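PDB 2YQU: 2-oxoglutarate dehydrogenase E3 component from Thermus thermophilus, which probably oxidises protein-bound dihydrolipoyl groups with NAD(+) by means of its bound FAD, giving lipoyl groups and NADH. Local coordinates for residues L5-G10 with A111-E116; I133-G138 with L269-A274; K118-V121 with E126-E129; G282-P285 with R291-V294. All blocks are in the same frame, centred on the assembly; numbering follows the deposited sequence.

Interaction 1 of 4, residues L5-G10 with A111-E116; sequences LVIGAG and ARFLSE. With FAD (flavin-adenine dinucleotide), chain D.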
loop_
_atom_site.group_PDB
_atom_site.type_symbol
_atom_site.label_atom_id
_atom_site.label_comp_id
_atom_site.label_asym_id
_atom_site.label_seq_id
_atom_site.Cartn_x
_atom_site.Cartn_y
_atom_site.Cartn_z
ATOM N N LEU A 5 21.526 24.327 -17.858
ATOM C CA LEU A 5 22.066 24.648 -16.555
ATOM C C LEU A 5 20.889 24.689 -15.599
ATOM O O LEU A 5 19.925 25.411 -15.840
ATOM C CB LEU A 5 22.764 25.999 -16.593
ATOM C CG LEU A 5 23.449 26.466 -15.313
ATOM C CD1 LEU A 5 24.598 25.554 -14.945
ATOM C CD2 LEU A 5 23.943 27.902 -15.506
ATOM N N VAL A 6 20.968 23.888 -14.540
ATOM C CA VAL A 6 19.913 23.764 -13.549
ATOM C C VAL A 6 20.378 24.449 -12.273
ATOM O O VAL A 6 21.480 24.184 -11.796
ATOM C CB VAL A 6 19.612 22.285 -13.225
ATOM C CG1 VAL A 6 18.471 22.187 -12.228
ATOM C CG2 VAL A 6 19.287 21.512 -14.489
ATOM N N ILE A 7 19.547 25.333 -11.731
ATOM C CA ILE A 7 19.831 25.984 -10.462
ATOM C C ILE A 7 18.978 25.344 -9.376
ATOM O O ILE A 7 17.768 25.531 -9.352
ATOM C CB ILE A 7 19.553 27.493 -10.556
ATOM C CG1 ILE A 7 20.431 28.124 -11.646
ATOM C CG2 ILE A 7 19.828 28.175 -9.214
ATOM C CD1 ILE A 7 19.929 29.453 -12.145
ATOM N N GLY A 8 19.625 24.621 -8.467
ATOM C CA GLY A 8 18.947 23.878 -7.417
ATOM C C GLY A 8 19.007 22.394 -7.724
ATOM O O GLY A 8 18.799 21.989 -8.863
ATOM N N ALA A 9 19.303 21.589 -6.708
ATOM C CA ALA A 9 19.449 20.145 -6.843
ATOM C C ALA A 9 18.475 19.410 -5.928
ATOM O O ALA A 9 18.783 18.326 -5.423
ATOM C CB ALA A 9 20.873 19.710 -6.550
ATOM N N GLY A 10 17.312 20.015 -5.719
ATOM C CA GLY A 10 16.180 19.345 -5.096
ATOM C C GLY A 10 15.480 18.370 -6.025
ATOM O O GLY A 10 15.941 18.113 -7.131
ATOM N N ALA A 111 24.070 30.453 -7.395
ATOM C CA ALA A 111 23.886 30.921 -8.766
ATOM C C ALA A 111 23.146 32.249 -8.775
ATOM O O ALA A 111 22.133 32.401 -8.098
ATOM C CB ALA A 111 23.119 29.899 -9.577
ATOM N N ARG A 112 23.648 33.184 -9.578
ATOM C CA ARG A 112 23.051 34.502 -9.750
ATOM C C ARG A 112 23.083 34.878 -11.229
ATOM O O ARG A 112 24.138 34.827 -11.852
ATOM C CB ARG A 112 23.841 35.530 -8.937
ATOM C CG ARG A 112 23.215 36.908 -8.861
ATOM C CD ARG A 112 24.106 37.922 -8.157
ATOM N NE ARG A 112 25.015 38.554 -9.103
ATOM C CZ ARG A 112 25.904 39.482 -8.793
ATOM N NH1 ARG A 112 26.037 39.914 -7.538
ATOM N NH2 ARG A 112 26.670 39.982 -9.749
ATOM N N PHE A 113 21.937 35.259 -11.786
ATOM C CA PHE A 113 21.855 35.654 -13.193
ATOM C C PHE A 113 22.700 36.904 -13.484
ATOM O O PHE A 113 22.648 37.886 -12.752
ATOM C CB PHE A 113 20.408 35.935 -13.612
ATOM C CG PHE A 113 19.581 34.696 -13.852
ATOM C CD1 PHE A 113 18.648 34.279 -12.919
ATOM C CD2 PHE A 113 19.729 33.962 -15.026
ATOM C CE1 PHE A 113 17.884 33.145 -13.143
ATOM C CE2 PHE A 113 18.971 32.830 -15.253
ATOM C CZ PHE A 113 18.043 32.427 -14.317
ATOM N N LEU A 114 23.477 36.830 -14.559
ATOM C CA LEU A 114 24.216 37.966 -15.109
ATOM C C LEU A 114 23.493 38.488 -16.344
ATOM O O LEU A 114 23.454 39.695 -16.583
ATOM C CB LEU A 114 25.636 37.531 -15.480
ATOM C CG LEU A 114 26.763 37.661 -14.448
ATOM C CD1 LEU A 114 26.301 37.683 -12.998
ATOM C CD2 LEU A 114 27.795 36.566 -14.677
ATOM N N SER A 115 22.940 37.564 -17.128
ATOM C CA SER A 115 22.080 37.876 -18.266
ATOM C C SER A 115 21.067 36.741 -18.431
ATOM O O SER A 115 20.986 35.850 -17.576
ATOM C CB SER A 115 22.917 38.016 -19.537
ATOM O OG SER A 115 23.433 36.762 -19.940
ATOM N N GLU A 116 20.313 36.756 -19.528
ATOM C CA GLU A 116 19.352 35.683 -19.801
ATOM C C GLU A 116 20.023 34.339 -20.116
ATOM O O GLU A 116 19.376 33.297 -20.049
ATOM C CB GLU A 116 18.386 36.070 -20.936
ATOM C CG GLU A 116 19.045 36.521 -22.228
ATOM C CD GLU A 116 18.100 36.518 -23.420
ATOM O OE1 GLU A 116 16.863 36.570 -23.221
ATOM O OE2 GLU A 116 18.606 36.466 -24.567
HETATM P PA FAD D . 14.086 22.190 -3.002
HETATM O O1A FAD D . 13.881 23.152 -1.893
HETATM O O2A FAD D . 13.949 20.725 -2.568
HETATM O O5B FAD D . 15.511 22.471 -3.674
HETATM C C5B FAD D . 15.913 23.794 -3.931
HETATM C C4B FAD D . 17.423 23.826 -3.840
HETATM O O4B FAD D . 17.876 25.002 -4.480
HETATM C C3B FAD D . 17.930 23.883 -2.401
HETATM O O3B FAD D . 18.789 22.794 -2.145
HETATM C C2B FAD D . 18.679 25.199 -2.311
HETATM O O2B FAD D . 19.853 25.087 -1.539
HETATM C C1B FAD D . 18.982 25.508 -3.767
HETATM N N9A FAD D . 19.105 26.920 -4.145
HETATM C C8A FAD D . 18.199 27.933 -3.962
HETATM N N7A FAD D . 18.689 29.057 -4.517
HETATM C C5A FAD D . 19.899 28.776 -5.053
HETATM C C6A FAD D . 20.837 29.545 -5.735
HETATM N N6A FAD D . 20.593 30.794 -6.122
HETATM N N1A FAD D . 21.985 28.927 -6.158
HETATM C C2A FAD D . 22.238 27.596 -5.937
HETATM N N3A FAD D . 21.299 26.839 -5.269
HETATM C C4A FAD D . 20.164 27.433 -4.833
HETATM N N1 FAD D . 7.098 16.919 0.119
HETATM C C2 FAD D . 6.525 15.722 -0.253
HETATM O O2 FAD D . 6.129 15.536 -1.408
HETATM N N3 FAD D . 6.388 14.719 0.673
HETATM C C4 FAD D . 6.808 14.899 1.972
HETATM O O4 FAD D . 6.843 13.912 2.687
HETATM C C4X FAD D . 7.397 16.101 2.366
HETATM N N5 FAD D . 7.825 16.290 3.670
HETATM C C5X FAD D . 8.411 17.503 4.024
HETATM C C6 FAD D . 8.840 17.691 5.341
HETATM C C7 FAD D . 9.430 18.906 5.718
HETATM C C7M FAD D . 9.974 19.034 7.117
HETATM C C8 FAD D . 9.593 19.922 4.781
HETATM C C8M FAD D . 10.495 21.097 5.057
HETATM C C9 FAD D . 9.160 19.732 3.468
HETATM C C9A FAD D . 8.559 18.527 3.084
HETATM N N10 FAD D . 8.110 18.333 1.775
HETATM C C10 FAD D . 7.537 17.119 1.426
HETATM C "C1'" FAD D . 8.125 19.431 0.743
HETATM C "C2'" FAD D . 9.345 19.222 -0.158
HETATM O "O2'" FAD D . 10.542 19.248 0.605
HETATM C "C3'" FAD D . 9.399 20.229 -1.302
HETATM O "O3'" FAD D . 8.158 20.244 -1.982
HETATM C "C4'" FAD D . 10.487 19.861 -2.304
HETATM O "O4'" FAD D . 11.743 19.816 -1.671
HETATM C "C5'" FAD D . 10.493 20.843 -3.481
HETATM O "O5'" FAD D . 11.553 20.541 -4.361
HETATM P P FAD D . 12.261 21.704 -5.216
HETATM O O1P FAD D . 13.264 21.086 -6.136
HETATM O O2P FAD D . 11.235 22.615 -5.865
HETATM O O3P FAD D . 13.048 22.630 -4.155
#
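The Phe113 ring meets Ile7 obliquely, with CD1 of Ile7 4.1 Å from its CZ. The second flat group is the adenine of FAD, which is read by the backbone of Ala111. Close to the ring plane, Ala111 N donates to FAD N1A at 2.9 Å, and FAD N6A donates to Ala111 O at 3.0 Å. Ile7 CG2 sits over one face of the adenine, 3.8 Å from FAD N1A, and is 3.7 Å from Ala111 CB. The first torsion of Ile7 (chi1 -60°) sends CG2 over the adenine and leaves CG1 and CD1 to run on toward Phe113. Strand 2-7 belongs to the parallel sheet of the FAD domain and runs into Gly8 and Gly10, consistent with a Rossmann-type GxGxxG turn. Gly8 CA is 3.3 Å from FAD O4B of the adenosine ribose, and a side chain there would collide with it. Replacing Ile7 by an alanine would probably leave a gap over the adenine face and take away the methyl that meets Phe113 CZ. Leu5 and Ala111 both pack on Val119 of strand 118-121. Glu31 also hydrogen-bonds FAD.

Interaction 2 of 4, residues I133-G138 with L269-A274; sequences ILIATG and LSLENA. With FAD (flavin-adenine dinucleotide), chain D.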
loop_
_atom_site.group_PDB
_atom_site.type_symbol
_atom_site.label_atom_id
_atom_site.label_comp_id
_atom_site.label_asym_id
_atom_site.label_seq_id
_atom_site.Cartn_x
_atom_site.Cartn_y
_atom_site.Cartn_z
ATOM N N ILE A 133 18.038 27.338 -19.277
ATOM C CA ILE A 133 18.259 27.441 -17.835
ATOM C C ILE A 133 16.972 27.043 -17.131
ATOM O O ILE A 133 15.897 27.454 -17.550
ATOM C CB ILE A 133 18.656 28.862 -17.453
ATOM C CG1 ILE A 133 19.933 29.250 -18.205
ATOM C CG2 ILE A 133 18.847 28.984 -15.937
ATOM C CD1 ILE A 133 20.356 30.676 -17.999
ATOM N N LEU A 134 17.105 26.248 -16.077
ATOM C CA LEU A 134 15.977 25.725 -15.329
ATOM C C LEU A 134 16.132 26.171 -13.891
ATOM O O LEU A 134 17.056 25.736 -13.212
ATOM C CB LEU A 134 15.965 24.201 -15.397
ATOM C CG LEU A 134 14.915 23.482 -14.552
ATOM C CD1 LEU A 134 13.515 23.892 -14.953
ATOM C CD2 LEU A 134 15.104 21.982 -14.675
ATOM N N ILE A 135 15.245 27.056 -13.460
ATOM C CA ILE A 135 15.221 27.561 -12.085
ATOM C C ILE A 135 14.414 26.601 -11.221
ATOM O O ILE A 135 13.216 26.433 -11.439
ATOM C CB ILE A 135 14.606 28.971 -12.015
ATOM C CG1 ILE A 135 15.387 29.946 -12.914
ATOM C CG2 ILE A 135 14.622 29.483 -10.575
ATOM C CD1 ILE A 135 14.656 31.210 -13.218
ATOM N N ALA A 136 15.091 26.007 -10.242
ATOM C CA ALA A 136 14.514 25.036 -9.326
ATOM C C ALA A 136 15.033 25.317 -7.912
ATOM O O ALA A 136 15.525 24.425 -7.226
ATOM C CB ALA A 136 14.861 23.612 -9.781
ATOM N N THR A 137 14.894 26.577 -7.503
ATOM C CA THR A 137 15.415 27.079 -6.227
ATOM C C THR A 137 14.539 26.820 -4.998
ATOM O O THR A 137 14.914 27.163 -3.874
ATOM C CB THR A 137 15.688 28.603 -6.344
ATOM O OG1 THR A 137 14.579 29.275 -6.955
ATOM C CG2 THR A 137 16.843 28.864 -7.269
ATOM N N GLY A 138 13.367 26.232 -5.201
ATOM C CA GLY A 138 12.573 25.721 -4.099
ATOM C C GLY A 138 11.918 26.789 -3.244
ATOM O O GLY A 138 11.518 27.846 -3.742
ATOM N N LEU A 269 19.310 35.504 -6.500
ATOM C CA LEU A 269 19.254 34.979 -7.863
ATOM C C LEU A 269 19.365 36.085 -8.918
ATOM O O LEU A 269 19.650 35.811 -10.082
ATOM C CB LEU A 269 17.942 34.192 -8.043
ATOM C CG LEU A 269 17.777 33.232 -9.213
ATOM C CD1 LEU A 269 18.931 32.236 -9.337
ATOM C CD2 LEU A 269 16.428 32.491 -9.075
ATOM N N SER A 270 19.137 37.331 -8.510
ATOM C CA SER A 270 19.100 38.474 -9.426
ATOM C C SER A 270 18.279 38.160 -10.681
ATOM O O SER A 270 18.770 38.274 -11.798
ATOM C CB SER A 270 20.517 38.917 -9.812
ATOM O OG SER A 270 21.253 39.310 -8.672
ATOM N N LEU A 271 17.030 37.740 -10.477
ATOM C CA LEU A 271 16.112 37.422 -11.571
ATOM C C LEU A 271 15.999 38.548 -12.588
ATOM O O LEU A 271 15.836 38.298 -13.783
ATOM C CB LEU A 271 14.717 37.117 -11.025
ATOM C CG LEU A 271 14.511 35.749 -10.384
ATOM C CD1 LEU A 271 13.157 35.697 -9.688
ATOM C CD2 LEU A 271 14.622 34.638 -11.424
ATOM N N GLU A 272 16.051 39.784 -12.100
ATOM C CA GLU A 272 15.993 40.975 -12.949
ATOM C C GLU A 272 17.021 40.986 -14.095
ATOM O O GLU A 272 16.738 41.496 -15.171
ATOM C CB GLU A 272 16.088 42.259 -12.095
ATOM C CG GLU A 272 17.459 42.595 -11.509
ATOM C CD GLU A 272 17.820 41.822 -10.244
ATOM O OE1 GLU A 272 18.988 41.907 -9.810
ATOM O OE2 GLU A 272 16.958 41.125 -9.683
ATOM N N ASN A 273 18.196 40.410 -13.870
ATOM C CA ASN A 273 19.225 40.322 -14.908
ATOM C C ASN A 273 18.851 39.379 -16.055
ATOM O O ASN A 273 19.407 39.474 -17.139
ATOM C CB ASN A 273 20.570 39.907 -14.306
ATOM C CG ASN A 273 21.147 40.964 -13.369
ATOM O OD1 ASN A 273 20.698 42.112 -13.352
ATOM N ND2 ASN A 273 22.146 40.571 -12.584
ATOM N N ALA A 274 17.915 38.469 -15.808
ATOM C CA ALA A 274 17.379 37.597 -16.852
ATOM C C ALA A 274 16.117 38.161 -17.500
ATOM O O ALA A 274 15.595 37.570 -18.431
ATOM C CB ALA A 274 17.093 36.229 -16.283
HETATM P PA FAD D . 14.086 22.190 -3.002
HETATM O O1A FAD D . 13.881 23.152 -1.893
HETATM O O2A FAD D . 13.949 20.725 -2.568
HETATM O O5B FAD D . 15.511 22.471 -3.674
HETATM C C5B FAD D . 15.913 23.794 -3.931
HETATM C C4B FAD D . 17.423 23.826 -3.840
HETATM O O4B FAD D . 17.876 25.002 -4.480
HETATM C C3B FAD D . 17.930 23.883 -2.401
HETATM O O3B FAD D . 18.789 22.794 -2.145
HETATM C C2B FAD D . 18.679 25.199 -2.311
HETATM O O2B FAD D . 19.853 25.087 -1.539
HETATM C C1B FAD D . 18.982 25.508 -3.767
HETATM N N9A FAD D . 19.105 26.920 -4.145
HETATM C C8A FAD D . 18.199 27.933 -3.962
HETATM N N7A FAD D . 18.689 29.057 -4.517
HETATM C C5A FAD D . 19.899 28.776 -5.053
HETATM C C6A FAD D . 20.837 29.545 -5.735
HETATM N N6A FAD D . 20.593 30.794 -6.122
HETATM N N1A FAD D . 21.985 28.927 -6.158
HETATM C C2A FAD D . 22.238 27.596 -5.937
HETATM N N3A FAD D . 21.299 26.839 -5.269
HETATM C C4A FAD D . 20.164 27.433 -4.833
HETATM N N1 FAD D . 7.098 16.919 0.119
HETATM C C2 FAD D . 6.525 15.722 -0.253
HETATM O O2 FAD D . 6.129 15.536 -1.408
HETATM N N3 FAD D . 6.388 14.719 0.673
HETATM C C4 FAD D . 6.808 14.899 1.972
HETATM O O4 FAD D . 6.843 13.912 2.687
HETATM C C4X FAD D . 7.397 16.101 2.366
HETATM N N5 FAD D . 7.825 16.290 3.670
HETATM C C5X FAD D . 8.411 17.503 4.024
HETATM C C6 FAD D . 8.840 17.691 5.341
HETATM C C7 FAD D . 9.430 18.906 5.718
HETATM C C7M FAD D . 9.974 19.034 7.117
HETATM C C8 FAD D . 9.593 19.922 4.781
HETATM C C8M FAD D . 10.495 21.097 5.057
HETATM C C9 FAD D . 9.160 19.732 3.468
HETATM C C9A FAD D . 8.559 18.527 3.084
HETATM N N10 FAD D . 8.110 18.333 1.775
HETATM C C10 FAD D . 7.537 17.119 1.426
HETATM C "C1'" FAD D . 8.125 19.431 0.743
HETATM C "C2'" FAD D . 9.345 19.222 -0.158
HETATM O "O2'" FAD D . 10.542 19.248 0.605
HETATM C "C3'" FAD D . 9.399 20.229 -1.302
HETATM O "O3'" FAD D . 8.158 20.244 -1.982
HETATM C "C4'" FAD D . 10.487 19.861 -2.304
HETATM O "O4'" FAD D . 11.743 19.816 -1.671
HETATM C "C5'" FAD D . 10.493 20.843 -3.481
HETATM O "O5'" FAD D . 11.553 20.541 -4.361
HETATM P P FAD D . 12.261 21.704 -5.216
HETATM O O1P FAD D . 13.264 21.086 -6.136
HETATM O O2P FAD D . 11.235 22.615 -5.865
HETATM O O3P FAD D . 13.048 22.630 -4.155
#
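Thr137 touches Leu269 and lies over the adenine of FAD. Its CB is 3.5 Å from both FAD C8A and FAD N7A. From there CG2 goes on over the ring face, 3.3 Å from FAD N7A, and to Leu269 CD2 at 4.1 Å. CG2 is anti to the carbonyl carbon, while OG1 sits between the backbone N and the carbonyl carbon (chi1 47°) and hydrogen-bonds Tyr265 O. Leu269 divides its two methyls between the protein and FAD. Its CD2 rests on Ile135 CG2 at 3.8 Å, and its CD1 comes to 3.9 Å from FAD N6A. Ile135 reaches further with CD1, which meets Leu271 CD2 at 3.9 Å. Strand 133-135 lies between strands 2-7 and 297-299 in the parallel sheet of the FAD domain. At its end, Ala136, Thr137 and Gly138 match the ATG motif of this family. Gly138 CA is 3.1 Å from the bridging phosphate oxygen FAD O3P, and a CB there would clash with FAD O1A. Asn273 hydrogen-bonds Phe113 O, tying the loop to strand 111-113. Between the segments the contact is methyl on methyl. It probably shapes the pocket and keeps water from this face of the adenine, while the polar recognition of the adenine comes from elsewhere, as from the backbone of Ala111.

Interaction 3 of 4, residues K118-V121 with E126-E129; sequences KVLV and EELE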
loop_
_atom_site.group_PDB
_atom_site.type_symbol
_atom_site.label_atom_id
_atom_site.label_comp_id
_atom_site.label_asym_id
_atom_site.label_seq_id
_atom_site.Cartn_x
_atom_site.Cartn_y
_atom_site.Cartn_z
ATOM N N LYS A 118 23.537 33.703 -18.996
ATOM C CA LYS A 118 24.764 33.575 -18.211
ATOM C C LYS A 118 24.490 33.670 -16.720
ATOM O O LYS A 118 23.729 34.523 -16.292
ATOM C CB LYS A 118 25.767 34.661 -18.604
ATOM C CG LYS A 118 27.195 34.361 -18.163
ATOM C CD LYS A 118 28.197 35.370 -18.741
ATOM C CE LYS A 118 28.149 35.410 -20.267
ATOM N NZ LYS A 118 29.473 35.724 -20.890
ATOM N N VAL A 119 25.146 32.802 -15.952
ATOM C CA VAL A 119 24.943 32.690 -14.513
ATOM C C VAL A 119 26.294 32.655 -13.801
ATOM O O VAL A 119 27.170 31.868 -14.160
ATOM C CB VAL A 119 24.162 31.395 -14.175
ATOM C CG1 VAL A 119 24.107 31.163 -12.674
ATOM C CG2 VAL A 119 22.767 31.462 -14.754
ATOM N N LEU A 120 26.447 33.497 -12.784
ATOM C CA LEU A 120 27.640 33.495 -11.942
ATOM C C LEU A 120 27.454 32.560 -10.751
ATOM O O LEU A 120 26.449 32.638 -10.050
ATOM C CB LEU A 120 27.925 34.912 -11.440
ATOM C CG LEU A 120 28.975 35.085 -10.333
ATOM C CD1 LEU A 120 30.372 34.767 -10.849
ATOM C CD2 LEU A 120 28.898 36.500 -9.768
ATOM N N VAL A 121 28.419 31.670 -10.544
ATOM C CA VAL A 121 28.562 30.949 -9.285
ATOM C C VAL A 121 29.426 31.849 -8.419
ATOM O O VAL A 121 30.626 31.985 -8.660
ATOM C CB VAL A 121 29.248 29.581 -9.466
ATOM C CG1 VAL A 121 29.284 28.816 -8.138
ATOM C CG2 VAL A 121 28.545 28.765 -10.545
ATOM N N GLU A 126 32.928 31.375 -11.178
ATOM C CA GLU A 126 32.695 30.846 -12.521
ATOM C C GLU A 126 31.521 31.543 -13.179
ATOM O O GLU A 126 30.500 31.788 -12.536
ATOM C CB GLU A 126 32.362 29.357 -12.477
ATOM C CG GLU A 126 33.519 28.426 -12.203
ATOM C CD GLU A 126 33.050 26.992 -12.096
ATOM O OE1 GLU A 126 33.340 26.201 -13.023
ATOM O OE2 GLU A 126 32.377 26.673 -11.095
ATOM N N GLU A 127 31.669 31.846 -14.462
ATOM C CA GLU A 127 30.558 32.298 -15.282
ATOM C C GLU A 127 30.173 31.154 -16.206
ATOM O O GLU A 127 31.012 30.651 -16.962
ATOM C CB GLU A 127 30.954 33.535 -16.077
ATOM C CG GLU A 127 31.240 34.734 -15.183
ATOM C CD GLU A 127 31.450 36.017 -15.963
ATOM O OE1 GLU A 127 31.582 35.956 -17.202
ATOM O OE2 GLU A 127 31.479 37.088 -15.330
ATOM N N LEU A 128 28.915 30.726 -16.116
ATOM C CA LEU A 128 28.415 29.575 -16.847
ATOM C C LEU A 128 27.381 30.012 -17.874
ATOM O O LEU A 128 26.500 30.803 -17.572
ATOM C CB LEU A 128 27.768 28.581 -15.878
ATOM C CG LEU A 128 28.587 28.152 -14.654
ATOM C CD1 LEU A 128 27.821 27.113 -13.844
ATOM C CD2 LEU A 128 29.949 27.614 -15.050
ATOM N N GLU A 129 27.494 29.503 -19.092
ATOM C CA GLU A 129 26.499 29.760 -20.122
ATOM C C GLU A 129 25.764 28.479 -20.460
ATOM O O GLU A 129 26.303 27.380 -20.294
ATOM C CB GLU A 129 27.155 30.327 -21.373
ATOM C CG GLU A 129 27.676 31.739 -21.175
ATOM C CD GLU A 129 28.662 32.166 -22.243
ATOM O OE1 GLU A 129 29.467 31.326 -22.701
ATOM O OE2 GLU A 129 28.630 33.355 -22.622
#
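Leu128 O accepts the N-H of Val119 at 2.9 Å, in the carbonyl plane. A second, softer contact reaches this oxygen from Lys118 CA at 3.3 Å. The return bond runs from Leu128 N to Val119 O, also 2.9 Å, so Val119 and Leu128 form an antiparallel hydrogen-bonded pair. One step on, Val121 N donates to Glu126 O at 2.9 Å. Strands 118-121 and 127-130 make a beta hairpin in a three-stranded antiparallel sheet, with strand 111-113 on the other side of strand 118-121. Val119 and Leu128 share one face and reach Leu5. Val121 CG2 packs on Leu128 CD1 at 3.8 Å, and both residues continue onto Val30. The other face carries Lys118, Leu120, Glu127 and Glu129. Lys118 and Glu129 lie alongside each other, pointing the same way. The lysine chain bends at chi3 (-57°) and again at chi4, and brings NZ to 3.1 Å from Glu129 OE2, a salt bridge whose hydrogen bond is weak. Glu127 OE1 stands 4.3 Å from NZ. Replacing Lys118 by a leucine would probably leave Glu129 without its salt-bridge mate and two like charges without the cation near them. Glu126 turns its carboxylate to Thr124 and His107. Backbone bonds thus set the register, apolar side chains pack with Leu5 and Val30, and the weak salt bridge lies on the more exposed face.

Interaction 4 of 4, residues G282-P285 with R291-V294; sequences GRIP and RTRV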
loop_
_atom_site.group_PDB
_atom_site.type_symbol
_atom_site.label_atom_id
_atom_site.label_comp_id
_atom_site.label_asym_id
_atom_site.label_seq_id
_atom_site.Cartn_x
_atom_site.Cartn_y
_atom_site.Cartn_z
ATOM N N GLY A 282 5.815 35.705 -4.456
ATOM C CA GLY A 282 7.214 35.358 -4.612
ATOM C C GLY A 282 7.462 34.289 -5.660
ATOM O O GLY A 282 8.602 33.887 -5.874
ATOM N N ARG A 283 6.408 33.835 -6.326
ATOM C CA ARG A 283 6.538 32.799 -7.351
ATOM C C ARG A 283 7.060 33.386 -8.651
ATOM O O ARG A 283 6.854 34.568 -8.921
ATOM C CB ARG A 283 5.192 32.145 -7.632
ATOM C CG ARG A 283 4.554 31.456 -6.456
ATOM C CD ARG A 283 3.097 31.082 -6.711
ATOM N NE ARG A 283 2.257 32.264 -6.908
ATOM C CZ ARG A 283 0.930 32.238 -7.040
ATOM N NH1 ARG A 283 0.268 31.092 -6.997
ATOM N NH2 ARG A 283 0.256 33.372 -7.216
ATOM N N ILE A 284 7.736 32.557 -9.445
ATOM C CA ILE A 284 8.095 32.905 -10.819
ATOM C C ILE A 284 6.960 32.425 -11.705
ATOM O O ILE A 284 6.677 31.217 -11.753
ATOM C CB ILE A 284 9.417 32.225 -11.237
ATOM C CG1 ILE A 284 10.562 32.671 -10.329
ATOM C CG2 ILE A 284 9.734 32.530 -12.712
ATOM C CD1 ILE A 284 11.813 31.839 -10.447
ATOM N N PRO A 285 6.273 33.347 -12.380
ATOM C CA PRO A 285 5.201 32.953 -13.294
ATOM C C PRO A 285 5.713 32.064 -14.431
ATOM O O PRO A 285 6.753 32.338 -15.001
ATOM C CB PRO A 285 4.687 34.291 -13.836
ATOM C CG PRO A 285 5.116 35.299 -12.835
ATOM C CD PRO A 285 6.423 34.813 -12.327
ATOM N N ARG A 291 7.628 27.292 -18.984
ATOM C CA ARG A 291 8.500 28.374 -19.435
ATOM C C ARG A 291 8.141 29.662 -18.710
ATOM O O ARG A 291 6.962 29.983 -18.542
ATOM C CB ARG A 291 8.334 28.644 -20.933
ATOM C CG ARG A 291 8.705 27.523 -21.856
ATOM C CD ARG A 291 8.295 27.808 -23.308
ATOM N NE ARG A 291 6.839 27.858 -23.448
ATOM C CZ ARG A 291 6.179 27.879 -24.610
ATOM N NH1 ARG A 291 6.822 27.826 -25.768
ATOM N NH2 ARG A 291 4.856 27.938 -24.608
ATOM N N THR A 292 9.157 30.421 -18.325
ATOM C CA THR A 292 8.953 31.789 -17.872
ATOM C C THR A 292 8.667 32.634 -19.107
ATOM O O THR A 292 8.558 32.102 -20.226
ATOM C CB THR A 292 10.202 32.341 -17.149
ATOM O OG1 THR A 292 11.297 32.424 -18.074
ATOM C CG2 THR A 292 10.695 31.399 -16.049
ATOM N N ARG A 293 8.573 33.945 -18.918
ATOM C CA ARG A 293 8.343 34.853 -20.034
ATOM C C ARG A 293 9.559 34.935 -20.971
ATOM O O ARG A 293 9.429 35.378 -22.113
ATOM C CB ARG A 293 7.923 36.238 -19.532
ATOM C CG ARG A 293 9.017 37.055 -18.879
ATOM C CD ARG A 293 8.573 38.470 -18.541
ATOM N NE ARG A 293 9.350 39.059 -17.453
ATOM C CZ ARG A 293 8.943 40.082 -16.700
ATOM N NH1 ARG A 293 9.736 40.548 -15.741
ATOM N NH2 ARG A 293 7.745 40.639 -16.882
ATOM N N VAL A 294 10.731 34.527 -20.484
ATOM C CA VAL A 294 11.912 34.348 -21.326
ATOM C C VAL A 294 11.933 32.877 -21.743
ATOM O O VAL A 294 12.193 32.009 -20.911
ATOM C CB VAL A 294 13.204 34.723 -20.578
ATOM C CG1 VAL A 294 14.411 34.434 -21.432
ATOM C CG2 VAL A 294 13.162 36.186 -20.175
HETATM O O HOH W 1 7.808 34.572 -16.067
#
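Ile284 and Thr292 make the apolar part of the contact, methyl to methyl, with their CG2 atoms 3.7 Å apart. The first torsion of Ile284 (chi1 -60°) turns its CG2 to Thr292. Both side chains also rest on Ala299 of strand 297-299. In looser packing, Pro285 O approaches Thr292 CA at 3.7 Å. The polar link between the segments is a water. It donates to Pro285 O at 2.7 Å and accepts from Arg293 N at 3.0 Å, joining the two backbones where they do not bond directly. Other polar groups have partners outside the two segments. Thr292 OG1 hydrogen-bonds Ile297 O. The charged groups belong to local partners: Arg291 forms a salt bridge with Asp287 and Arg283 one with Asp279, while Arg293 NE hydrogen-bonds Gly275 O. Both segments lie in the long connection between strands 262-264 and 297-299, and the backbone of Ile284 is hydrogen-bonded to Val303. The two parts of this loop therefore meet through one small apolar patch and one water, a light direct contact, with each part also held by its own outside bonds.

How the interactions relate
Interactions 1 and 2 are buried and share the adenosine end of FAD. Their strands, 2-7 and 133-135, are neighbours in one parallel sheet, and Ile7 O probably bonds Ala136 N. Both are apolar across the segments. In interaction 1 backbone polar groups also meet the adenine; in interaction 2 the contacts described with FAD are packing. Interaction 3 is partly buried and is the one built on backbone bonds. It joins interaction 1 by a probable backbone bond, Arg112 O to Leu120 N, and by Val119 on Ala111. Interaction 4 is also partly buried and uses a water instead. It reaches interaction 2 through Ile284 on Ile135 and Leu271. Interactions 3 and 4 do not touch, about 9 Å apart at their nearest atoms.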